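Local coordinates for protein ATPase associated with various cellular activities, AAA_5 (Staphylothermus marinus, PDB 6N0S) that probably binds nucleic acid through this EVE-like N-terminal domain, while the complete McrB protein is thought to bind and hydrolyse ATP in its AAA part, at residues W32-I35 with K36-A39; K88-W92 with P93-K97; D114-F117 with I118-R122; N145-K148 with Y149-R153; K97-R100 with K101-D105. All coordinates share one frame; numbering follows the deposited sequence.

Contact 1 of 5, residues W32-I35 with K36-A39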
# COMPACT_ATOMS: atom_id res chain seq x y z
N TRP A 32 2.90 -2.46 4.02
CA TRP A 32 3.84 -3.44 4.53
C TRP A 32 4.00 -4.53 3.50
O TRP A 32 3.13 -4.73 2.65
CB TRP A 32 3.35 -3.98 5.88
CG TRP A 32 2.18 -4.89 5.78
CD1 TRP A 32 0.86 -4.54 5.82
CD2 TRP A 32 2.22 -6.30 5.65
NE1 TRP A 32 0.07 -5.65 5.71
CE2 TRP A 32 0.88 -6.75 5.60
CE3 TRP A 32 3.25 -7.23 5.54
CZ2 TRP A 32 0.55 -8.09 5.46
CZ3 TRP A 32 2.94 -8.56 5.40
CH2 TRP A 32 1.59 -8.99 5.37
N GLY A 33 5.12 -5.23 3.59
CA GLY A 33 5.42 -6.26 2.62
C GLY A 33 6.77 -6.86 2.92
O GLY A 33 7.53 -6.39 3.77
N MSE A 34 7.08 -7.92 2.17
CA MSE A 34 8.34 -8.60 2.32
C MSE A 34 9.37 -7.91 1.45
O MSE A 34 9.15 -7.76 0.26
CB MSE A 34 8.21 -10.07 1.91
CG MSE A 34 9.50 -10.88 2.06
SE MSE A 34 9.24 -12.77 1.51
CE MSE A 34 7.78 -13.13 2.53
N ILE A 35 10.49 -7.55 2.06
CA ILE A 35 11.45 -6.67 1.42
C ILE A 35 11.97 -7.30 0.13
O ILE A 35 11.88 -6.70 -0.94
CB ILE A 35 12.57 -6.32 2.41
CG1 ILE A 35 12.01 -5.41 3.50
CG2 ILE A 35 13.76 -5.64 1.71
CD1 ILE A 35 12.96 -5.08 4.66
N LYS A 36 12.43 -8.56 0.20
CA LYS A 36 13.03 -9.19 -0.98
C LYS A 36 12.03 -9.40 -2.11
O LYS A 36 12.44 -9.62 -3.25
CB LYS A 36 13.66 -10.54 -0.61
CG LYS A 36 12.66 -11.66 -0.31
CD LYS A 36 13.33 -12.93 0.24
CE LYS A 36 12.52 -14.20 -0.14
NZ LYS A 36 13.17 -15.49 0.27
N LYS A 37 10.74 -9.28 -1.84
CA LYS A 37 9.75 -9.31 -2.92
C LYS A 37 9.50 -7.94 -3.56
O LYS A 37 8.94 -7.89 -4.65
CB LYS A 37 8.41 -9.84 -2.41
CG LYS A 37 8.43 -11.30 -1.99
CD LYS A 37 8.05 -12.23 -3.16
CE LYS A 37 8.09 -13.72 -2.78
NZ LYS A 37 7.05 -14.10 -1.77
N HIS A 38 9.83 -6.84 -2.89
CA HIS A 38 9.49 -5.52 -3.41
C HIS A 38 10.64 -4.56 -3.18
O HIS A 38 10.48 -3.44 -2.70
CB HIS A 38 8.19 -5.02 -2.78
CG HIS A 38 7.04 -5.93 -3.04
ND1 HIS A 38 6.41 -5.98 -4.26
CD2 HIS A 38 6.46 -6.87 -2.26
CE1 HIS A 38 5.46 -6.90 -4.21
NE2 HIS A 38 5.48 -7.45 -3.01
N ALA A 39 11.85 -5.03 -3.48
CA ALA A 39 13.03 -4.33 -3.00
C ALA A 39 13.14 -2.95 -3.61
O ALA A 39 13.39 -1.97 -2.90
CB ALA A 39 14.30 -5.14 -3.32
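Met34 and Lys37 meet where the chain leaves its strand, first through the backbone. The amide N of Lys37 bonds Met34 O at 3.0 Å, and one residue on, His38 N bonds Ile35 O at 2.8 Å. In both cases the donor stands well above the carbonyl plane. A weak second bond from His38 N reaches Met34 O. Two successive bonds of the i to i+3 kind make this a short 3-10 turn, the connection between strand 30-34 and helix 39-52; His38 occupies the N-cap position of that helix, and its ND1 makes a weak bond to Glu41. The other interactions are apolar. Met34, a selenomethionine here, carries CG anti to its own N (chi1 -179°) and bends only at its end, which brings SE to 3.9 Å from Lys37 CG and an equal 3.9 Å from Lys36 CE. The Lys36 chain runs alongside Met34 in the same direction, whereas that of Lys37 crosses it at a slant. Both lysines lay methylenes over a buried residue whose neighbours include Phe132 and Ile124. The His38 side chain lies about 5 Å from a bound sulfate, probably a crystallisation additive.

Contact 2 of 5, residues K88-W92 with P93-K97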
# COMPACT_ATOMS: atom_id res chain seq x y z
N LYS A 88 11.95 0.58 11.01
CA LYS A 88 12.18 -0.70 11.66
C LYS A 88 11.78 -1.80 10.68
O LYS A 88 10.83 -1.63 9.91
CB LYS A 88 11.39 -0.80 12.96
CG LYS A 88 11.85 -1.90 13.88
CD LYS A 88 10.87 -2.04 15.06
CE LYS A 88 11.15 -3.27 15.93
NZ LYS A 88 11.61 -4.45 15.12
N GLU A 89 12.53 -2.89 10.70
CA GLU A 89 12.21 -4.07 9.90
C GLU A 89 11.89 -5.24 10.83
O GLU A 89 12.22 -5.23 12.03
CB GLU A 89 13.36 -4.36 8.92
CG GLU A 89 13.48 -3.18 7.92
CD GLU A 89 14.66 -3.30 6.95
OE1 GLU A 89 15.40 -4.31 7.02
OE2 GLU A 89 14.84 -2.37 6.11
N TYR A 90 11.19 -6.25 10.29
CA TYR A 90 10.46 -7.20 11.12
C TYR A 90 10.53 -8.60 10.55
O TYR A 90 10.60 -8.80 9.33
CB TYR A 90 8.98 -6.84 11.22
CG TYR A 90 8.69 -5.52 11.85
CD1 TYR A 90 8.67 -4.35 11.08
CD2 TYR A 90 8.41 -5.42 13.20
CE1 TYR A 90 8.38 -3.12 11.67
CE2 TYR A 90 8.13 -4.20 13.78
CZ TYR A 90 8.10 -3.07 13.02
OH TYR A 90 7.82 -1.87 13.62
N SER A 91 10.47 -9.59 11.43
CA SER A 91 10.13 -10.92 10.96
C SER A 91 8.61 -11.03 10.80
O SER A 91 7.87 -10.12 11.13
CB SER A 91 10.64 -12.00 11.91
OG SER A 91 9.92 -11.95 13.11
N TRP A 92 8.17 -12.16 10.25
CA TRP A 92 6.75 -12.38 10.01
C TRP A 92 5.97 -12.46 11.31
O TRP A 92 4.93 -11.78 11.44
CB TRP A 92 6.60 -13.64 9.15
CG TRP A 92 5.21 -14.18 9.00
CD1 TRP A 92 4.77 -15.43 9.34
CD2 TRP A 92 4.09 -13.51 8.41
NE1 TRP A 92 3.45 -15.58 9.01
CE2 TRP A 92 3.00 -14.42 8.45
CE3 TRP A 92 3.89 -12.23 7.87
CZ2 TRP A 92 1.75 -14.10 7.96
CZ3 TRP A 92 2.64 -11.91 7.39
CH2 TRP A 92 1.57 -12.84 7.46
N PRO A 93 6.39 -13.22 12.32
CA PRO A 93 5.61 -13.22 13.57
C PRO A 93 5.57 -11.85 14.21
O PRO A 93 4.53 -11.45 14.73
CB PRO A 93 6.33 -14.27 14.43
CG PRO A 93 7.10 -15.11 13.46
CD PRO A 93 7.50 -14.19 12.35
N GLU A 94 6.66 -11.09 14.13
CA GLU A 94 6.70 -9.76 14.74
C GLU A 94 5.74 -8.81 14.06
O GLU A 94 5.01 -8.06 14.71
CB GLU A 94 8.13 -9.19 14.66
CG GLU A 94 9.15 -9.85 15.55
CD GLU A 94 10.60 -9.51 15.13
OE1 GLU A 94 10.82 -8.64 14.26
OE2 GLU A 94 11.52 -10.14 15.68
N ILE A 95 5.76 -8.76 12.72
CA ILE A 95 4.92 -7.76 12.07
C ILE A 95 3.44 -8.15 12.18
O ILE A 95 2.58 -7.27 12.28
CB ILE A 95 5.36 -7.52 10.61
CG1 ILE A 95 4.77 -6.19 10.11
CG2 ILE A 95 4.95 -8.66 9.70
CD1 ILE A 95 5.32 -5.76 8.81
N LYS A 96 3.12 -9.44 12.13
CA LYS A 96 1.75 -9.92 12.42
C LYS A 96 1.20 -9.35 13.71
O LYS A 96 0.02 -9.00 13.81
CB LYS A 96 1.73 -11.43 12.59
CG LYS A 96 1.65 -12.26 11.43
CD LYS A 96 1.86 -13.68 11.94
CE LYS A 96 0.73 -14.59 11.52
NZ LYS A 96 -0.48 -14.34 12.31
N LYS A 97 2.02 -9.37 14.75
CA LYS A 97 1.58 -8.92 16.06
C LYS A 97 1.40 -7.40 16.07
O LYS A 97 0.47 -6.89 16.68
CB LYS A 97 2.60 -9.41 17.09
CG LYS A 97 2.31 -9.07 18.52
CD LYS A 97 3.37 -9.69 19.44
CE LYS A 97 3.12 -9.35 20.91
NZ LYS A 97 1.92 -10.10 21.46
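Glu94 turns back on Ser91 and takes its backbone N-H: Ser91 N to Glu94 OE1 is 3.0 Å, nearly straight at 166°, with the donor above the carboxylate plane. Ser91 is the N-cap of helix 92-105, and this bond is the backbone-to-carboxylate half of a capping box. Tyr90 and Ile95, the residues just before the cap and four after it, meet with CB to CB at 3.7 Å, their side chains crossing at about a right angle; this is the pairing of a hydrophobic staple. Behind these contacts the first regular helical bonds, Ile95 N to Ser91 O and Lys96 N to Trp92 O, each 3.0 Å, fix the turn that presents the side chains. Trp92 swings its indole away from the cap, CG anti to the backbone N (chi1 169°). Lys96 lies across the ring, its CG 3.8 Å from the centroid of the six-membered ring and almost on the ring normal, a CH-pi contact. With an alanine here the indole face is gone, and the Lys96 chain would probably be set free to turn while a gap opened beside Trp32. In the fold, Tyr90 and Ile95 rest on Leu134 of strand 132-136, Trp92 leans on Trp32 of strand 30-34, and Lys96 reaches Phe117 of helix 110-124.

Contact 3 of 5, residues D114-F117 with I118-R122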
# COMPACT_ATOMS: atom_id res chain seq x y z
N ASP A 114 -7.71 -12.64 11.65
CA ASP A 114 -7.26 -14.02 11.45
C ASP A 114 -7.36 -14.39 9.96
O ASP A 114 -6.42 -14.95 9.38
CB ASP A 114 -8.08 -15.02 12.29
CG ASP A 114 -8.03 -14.81 13.82
OD1 ASP A 114 -7.08 -14.22 14.36
OD2 ASP A 114 -8.97 -15.34 14.51
N GLN A 115 -8.49 -14.07 9.32
CA GLN A 115 -8.67 -14.42 7.92
C GLN A 115 -7.70 -13.67 7.02
O GLN A 115 -7.28 -14.20 6.00
CB GLN A 115 -10.09 -14.11 7.47
CG GLN A 115 -11.15 -15.07 8.07
CD GLN A 115 -12.52 -14.45 8.21
OE1 GLN A 115 -12.89 -13.56 7.44
NE2 GLN A 115 -13.27 -14.90 9.20
N TYR A 116 -7.36 -12.42 7.37
CA TYR A 116 -6.43 -11.64 6.57
C TYR A 116 -5.08 -12.33 6.50
O TYR A 116 -4.54 -12.56 5.42
CB TYR A 116 -6.34 -10.23 7.16
CG TYR A 116 -5.33 -9.28 6.56
CD1 TYR A 116 -5.57 -8.61 5.37
CD2 TYR A 116 -4.15 -9.03 7.23
CE1 TYR A 116 -4.63 -7.72 4.85
CE2 TYR A 116 -3.23 -8.17 6.74
CZ TYR A 116 -3.45 -7.52 5.55
OH TYR A 116 -2.46 -6.67 5.15
N PHE A 117 -4.54 -12.72 7.66
CA PHE A 117 -3.21 -13.31 7.69
C PHE A 117 -3.16 -14.66 7.01
O PHE A 117 -2.18 -14.98 6.32
CB PHE A 117 -2.74 -13.40 9.14
CG PHE A 117 -2.38 -12.07 9.73
CD1 PHE A 117 -1.57 -11.19 9.01
CD2 PHE A 117 -2.83 -11.69 10.96
CE1 PHE A 117 -1.24 -9.96 9.53
CE2 PHE A 117 -2.50 -10.46 11.48
CZ PHE A 117 -1.69 -9.59 10.74
N ILE A 118 -4.22 -15.46 7.15
CA ILE A 118 -4.29 -16.76 6.47
C ILE A 118 -4.26 -16.56 4.97
O ILE A 118 -3.61 -17.32 4.23
CB ILE A 118 -5.55 -17.54 6.91
CG1 ILE A 118 -5.25 -18.47 8.05
CG2 ILE A 118 -6.09 -18.43 5.81
CD1 ILE A 118 -5.00 -17.80 9.25
N ALA A 119 -4.98 -15.55 4.48
CA ALA A 119 -4.99 -15.27 3.05
C ALA A 119 -3.62 -14.81 2.56
O ALA A 119 -3.11 -15.29 1.55
CB ALA A 119 -6.06 -14.23 2.74
N ILE A 120 -3.00 -13.87 3.28
CA ILE A 120 -1.67 -13.39 2.91
C ILE A 120 -0.67 -14.53 2.92
O ILE A 120 0.14 -14.69 2.00
CB ILE A 120 -1.22 -12.26 3.85
CG1 ILE A 120 -2.13 -11.03 3.74
CG2 ILE A 120 0.21 -11.86 3.53
CD1 ILE A 120 -2.37 -10.54 2.33
N ARG A 121 -0.68 -15.33 4.00
CA ARG A 121 0.37 -16.32 4.19
C ARG A 121 0.33 -17.39 3.11
O ARG A 121 1.37 -17.90 2.69
CB ARG A 121 0.26 -16.97 5.57
CG ARG A 121 1.61 -17.40 6.13
CD ARG A 121 1.61 -18.85 6.61
NE ARG A 121 2.28 -19.76 5.67
CZ ARG A 121 1.66 -20.54 4.79
NH1 ARG A 121 2.37 -21.32 3.99
NH2 ARG A 121 0.32 -20.54 4.69
N ARG A 122 -0.87 -17.73 2.63
CA ARG A 122 -1.01 -18.58 1.45
C ARG A 122 -0.11 -18.10 0.31
O ARG A 122 0.42 -18.91 -0.46
CB ARG A 122 -2.45 -18.58 0.95
CG ARG A 122 -3.42 -19.36 1.78
CD ARG A 122 -4.74 -19.40 1.08
NE ARG A 122 -4.64 -20.21 -0.13
CZ ARG A 122 -4.65 -21.54 -0.14
NH1 ARG A 122 -4.76 -22.24 1.00
NH2 ARG A 122 -4.55 -22.18 -1.30
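Phe117 O receives the N-H of Arg121 at 2.8 Å, the shortest of four consecutive i to i+4 bonds that carry the helix through this segment. The next in length joins Ile120 N to Tyr116 O at 2.9 Å, with an N-H...O angle of 169°. That same pair of residues supplies the principal side-chain contact. Tyr116 points its ring outward from the helix, CG anti to the backbone N (chi1 174°), and Ile120, one turn on, sets CG1 over one face: the carbon lies 4.2 Å from the ring centroid and only 10° off the normal, a CH-pi contact over the ring's middle. Ile120 CG1 also lies 3.3 Å from Tyr116 O, so one methylene fills the angle between the carbonyl and the ring of the same residue. Tyr116 CD2 in turn stands over one face of the Phe117 ring, offset toward its rim, so the two neighbouring aromatic rings touch. Buried as it is, the Tyr116 hydroxyl has a mate, a hydrogen bond with Trp32 NE1. Helix 110-124 therefore joins strand 30-34 through Tyr116, which also meets Phe103 edge to face, and joins helix 92-105 through Phe117, which packs on Leu99.

Contact 4 of 5, residues N145-K148 with Y149-R153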
# COMPACT_ATOMS: atom_id res chain seq x y z
N ASN A 145 -17.01 9.10 -4.48
CA ASN A 145 -17.26 8.32 -5.69
C ASN A 145 -16.00 7.51 -5.99
O ASN A 145 -14.97 8.10 -6.32
CB ASN A 145 -17.60 9.20 -6.90
CG ASN A 145 -18.44 10.42 -6.53
OD1 ASN A 145 -17.96 11.57 -6.53
ND2 ASN A 145 -19.71 10.18 -6.24
N PRO A 146 -16.02 6.19 -5.88
CA PRO A 146 -14.85 5.40 -6.28
C PRO A 146 -14.44 5.73 -7.71
O PRO A 146 -15.26 5.83 -8.62
CB PRO A 146 -15.31 3.95 -6.12
CG PRO A 146 -16.44 4.03 -5.10
CD PRO A 146 -17.11 5.35 -5.36
N VAL A 147 -13.15 5.92 -7.90
CA VAL A 147 -12.62 6.21 -9.23
C VAL A 147 -12.35 4.89 -9.94
O VAL A 147 -11.40 4.18 -9.61
CB VAL A 147 -11.36 7.08 -9.14
CG1 VAL A 147 -10.91 7.44 -10.51
CG2 VAL A 147 -11.64 8.34 -8.35
N LYS A 148 -13.18 4.57 -10.92
CA LYS A 148 -13.00 3.35 -11.69
C LYS A 148 -11.78 3.51 -12.59
O LYS A 148 -11.49 4.61 -13.09
CB LYS A 148 -14.25 3.02 -12.53
CG LYS A 148 -15.58 2.80 -11.75
CD LYS A 148 -15.84 1.30 -11.47
CE LYS A 148 -16.95 1.06 -10.40
NZ LYS A 148 -18.36 1.26 -10.91
N TYR A 149 -11.04 2.41 -12.77
CA TYR A 149 -9.88 2.40 -13.64
C TYR A 149 -10.20 2.94 -15.03
O TYR A 149 -9.44 3.73 -15.61
CB TYR A 149 -9.36 0.97 -13.74
CG TYR A 149 -8.34 0.75 -14.83
CD1 TYR A 149 -7.16 1.46 -14.85
CD2 TYR A 149 -8.56 -0.19 -15.84
CE1 TYR A 149 -6.22 1.26 -15.86
CE2 TYR A 149 -7.64 -0.40 -16.85
CZ TYR A 149 -6.47 0.33 -16.86
OH TYR A 149 -5.54 0.13 -17.87
N ASP A 150 -11.35 2.52 -15.58
CA ASP A 150 -11.73 2.97 -16.92
C ASP A 150 -11.80 4.50 -17.03
O ASP A 150 -11.64 5.03 -18.13
CB ASP A 150 -13.07 2.34 -17.30
CG ASP A 150 -13.38 2.51 -18.77
OD1 ASP A 150 -12.67 1.91 -19.61
OD2 ASP A 150 -14.33 3.27 -19.08
N GLN A 151 -11.99 5.21 -15.92
CA GLN A 151 -12.01 6.66 -15.99
C GLN A 151 -10.64 7.27 -16.22
O GLN A 151 -10.56 8.43 -16.63
CB GLN A 151 -12.58 7.25 -14.69
CG GLN A 151 -14.09 7.10 -14.47
CD GLN A 151 -14.51 7.55 -13.07
OE1 GLN A 151 -14.69 6.72 -12.19
NE2 GLN A 151 -14.62 8.86 -12.87
N VAL A 152 -9.56 6.55 -15.93
CA VAL A 152 -8.23 7.14 -16.01
C VAL A 152 -7.27 6.23 -16.77
O VAL A 152 -6.05 6.43 -16.72
CB VAL A 152 -7.67 7.47 -14.62
CG1 VAL A 152 -8.54 8.48 -13.95
CG2 VAL A 152 -7.55 6.21 -13.75
N ARG A 153 -7.81 5.26 -17.51
CA ARG A 153 -6.99 4.22 -18.11
C ARG A 153 -6.01 4.78 -19.13
O ARG A 153 -4.96 4.17 -19.38
CB ARG A 153 -7.89 3.16 -18.76
CG ARG A 153 -8.80 3.67 -19.87
CD ARG A 153 -9.66 2.54 -20.47
NE ARG A 153 -8.87 1.37 -20.86
CZ ARG A 153 -8.92 0.17 -20.28
NH1 ARG A 153 -9.74 -0.07 -19.26
NH2 ARG A 153 -8.14 -0.81 -20.72
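Gln151 swings back across Lys148, the two side chains crossing at a slant, and bonds the lysine's backbone: Lys148 N to Gln151 OE1 is 2.9 Å, with the donor tilted from the plane of the amide carbonyl. CG beside the backbone N (chi1 -73°) and an extended chain beyond it give Gln151 the length to reach so far. Its own backbone returns the grip, since Gln151 N bonds Lys148 O at 2.9 Å. This second, backbone bond closes a helical, type I-like beta-turn at the end of strand 138-148, an outer strand of the five-stranded mixed sheet, and an overlapping turn follows as Val152 N bonds Tyr149 O at 2.8 Å. Val147, set at about a right angle to the glutamine, brings CG1 to 4.3 Å from Val152 CG1. Arg153 lies along Tyr149. Its CB sits 3.7 Å above the plane of the Tyr149 ring, offset toward the rim, while the tyrosine OH lies over one face of the guanidinium. The same guanidinium makes a salt bridge, NH1 to Asp150 OD1 at 3.6 Å. The neighbouring strand 72-80 pairs with Val147 through the backbone of Phe73, against whose side chain Val147 and Val152 both pack.

Contact 5 of 5, residues K97-R100 with K101-D105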
# COMPACT_ATOMS: atom_id res chain seq x y z
N LYS A 97 2.02 -9.37 14.75
CA LYS A 97 1.58 -8.92 16.06
C LYS A 97 1.40 -7.40 16.07
O LYS A 97 0.47 -6.89 16.68
CB LYS A 97 2.60 -9.41 17.09
CG LYS A 97 2.31 -9.07 18.52
CD LYS A 97 3.37 -9.69 19.44
CE LYS A 97 3.12 -9.35 20.91
NZ LYS A 97 1.92 -10.10 21.46
N VAL A 98 2.27 -6.67 15.38
CA VAL A 98 2.12 -5.22 15.30
C VAL A 98 0.88 -4.85 14.50
O VAL A 98 0.12 -3.95 14.87
CB VAL A 98 3.39 -4.60 14.68
CG1 VAL A 98 3.14 -3.13 14.37
CG2 VAL A 98 4.60 -4.80 15.59
N LEU A 99 0.69 -5.51 13.35
CA LEU A 99 -0.49 -5.22 12.53
C LEU A 99 -1.78 -5.60 13.24
O LEU A 99 -2.79 -4.88 13.15
CB LEU A 99 -0.40 -5.95 11.20
CG LEU A 99 0.78 -5.53 10.31
CD1 LEU A 99 0.96 -6.51 9.12
CD2 LEU A 99 0.53 -4.14 9.84
N ARG A 100 -1.80 -6.76 13.92
CA ARG A 100 -3.03 -7.15 14.62
C ARG A 100 -3.45 -6.09 15.63
O ARG A 100 -4.63 -5.74 15.74
CB ARG A 100 -2.84 -8.51 15.31
CG ARG A 100 -4.06 -8.98 16.22
CD ARG A 100 -3.91 -10.44 16.71
NE ARG A 100 -3.91 -11.42 15.63
CZ ARG A 100 -4.99 -11.97 15.08
NH1 ARG A 100 -6.21 -11.68 15.51
NH2 ARG A 100 -4.82 -12.83 14.08
N LYS A 101 -2.48 -5.56 16.39
CA LYS A 101 -2.79 -4.49 17.32
C LYS A 101 -3.32 -3.26 16.59
O LYS A 101 -4.33 -2.68 17.00
CB LYS A 101 -1.56 -4.14 18.15
CG LYS A 101 -1.71 -2.88 18.98
CD LYS A 101 -0.55 -2.74 19.97
CE LYS A 101 -0.39 -1.31 20.47
NZ LYS A 101 -1.69 -0.72 20.90
N ILE A 102 -2.67 -2.86 15.50
CA ILE A 102 -3.16 -1.69 14.78
C ILE A 102 -4.57 -1.93 14.26
O ILE A 102 -5.44 -1.05 14.35
CB ILE A 102 -2.19 -1.31 13.65
CG1 ILE A 102 -0.89 -0.79 14.23
CG2 ILE A 102 -2.80 -0.23 12.80
CD1 ILE A 102 0.29 -0.80 13.27
N PHE A 103 -4.83 -3.11 13.68
CA PHE A 103 -6.14 -3.33 13.10
C PHE A 103 -7.22 -3.40 14.19
O PHE A 103 -8.32 -2.84 14.03
CB PHE A 103 -6.12 -4.61 12.23
CG PHE A 103 -5.22 -4.55 10.98
CD1 PHE A 103 -4.65 -3.36 10.52
CD2 PHE A 103 -5.00 -5.70 10.25
CE1 PHE A 103 -3.84 -3.36 9.37
CE2 PHE A 103 -4.21 -5.70 9.11
CZ PHE A 103 -3.64 -4.53 8.67
N LEU A 104 -6.93 -4.06 15.33
CA LEU A 104 -7.92 -4.11 16.43
C LEU A 104 -8.21 -2.72 16.97
O LEU A 104 -9.38 -2.36 17.16
CB LEU A 104 -7.44 -5.02 17.58
CG LEU A 104 -7.42 -6.54 17.36
CD1 LEU A 104 -6.53 -7.27 18.39
CD2 LEU A 104 -8.82 -7.16 17.35
N ASP A 105 -7.18 -1.89 17.16
CA ASP A 105 -7.40 -0.53 17.63
C ASP A 105 -8.19 0.32 16.65
O ASP A 105 -8.64 1.41 17.03
CB ASP A 105 -6.07 0.18 17.91
CG ASP A 105 -5.29 -0.46 19.06
OD1 ASP A 105 -5.76 -1.49 19.62
OD2 ASP A 105 -4.19 0.04 19.39
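Arg100 and Leu104, one helical turn apart, lie side by side and point the same way. Followed outward, the arginine begins with CB close to the peptide that leads into Lys101. Its CG, anti to the backbone N (chi1 174°), meets Leu104 CD1 at 3.7 Å. Beyond CG the chain bends at chi3, and the guanidinium turns to the next helix, where NH2 forms a salt bridge with Asp114 OD1; the side chain also rests on Ser110 and Ile113. The leucine thus shields the apolar stem of an arginine whose charge is answered elsewhere. Leu104 in its turn folds CG to 3.3 Å from Arg100 O, the acceptor of its own backbone N-H. Similar pairing recurs on another flank, where Val98 and Ile102 run alongside each other and Val98 CG1 touches Ile102 CD1 at 3.8 Å. Leu99 and Phe103 meet differently: Leu99 O lies over one face of the phenylalanine ring, 3.3 Å from Phe103 CG, while Phe103 N approaches the same oxygen nearly along the C=O axis at 2.8 Å. On the solvent side Lys101 NZ bonds Asp105 OD2 at 3.0 Å, using the oxygen's syn lone pair, an i to i+4 salt bridge. Leu99 and Phe103 inward, Lys101 and Asp105 outward, mark an amphipathic helix, set here between the three-stranded sheet and helix 110-124 of a domain with PUA-like, EVE-type architecture.

Four of the five contacts form one cluster, and Trp32 of contact 1 touches the other three: its CH2 is 3.7 Å from Trp92 CZ3 of contact 2 and 3.7 Å from Ile120 CG2 of contact 3, and its CE2 is 3.5 Å from Leu99 CD1 of contact 5. Contacts 2 and 5 share Lys97 and follow each other along helix 92-105, their centres about 11 Å apart. Contact 3 lies on the next helix, its centre about 14 Å from that of contact 5. Contact 4 stands apart at the end of an edge strand of the mixed sheet, its centre about 34 Å from that of contact 2, on the opposite side of the chain's centre. Sulfate, probably from crystallisation, lies near contacts 1 and 3.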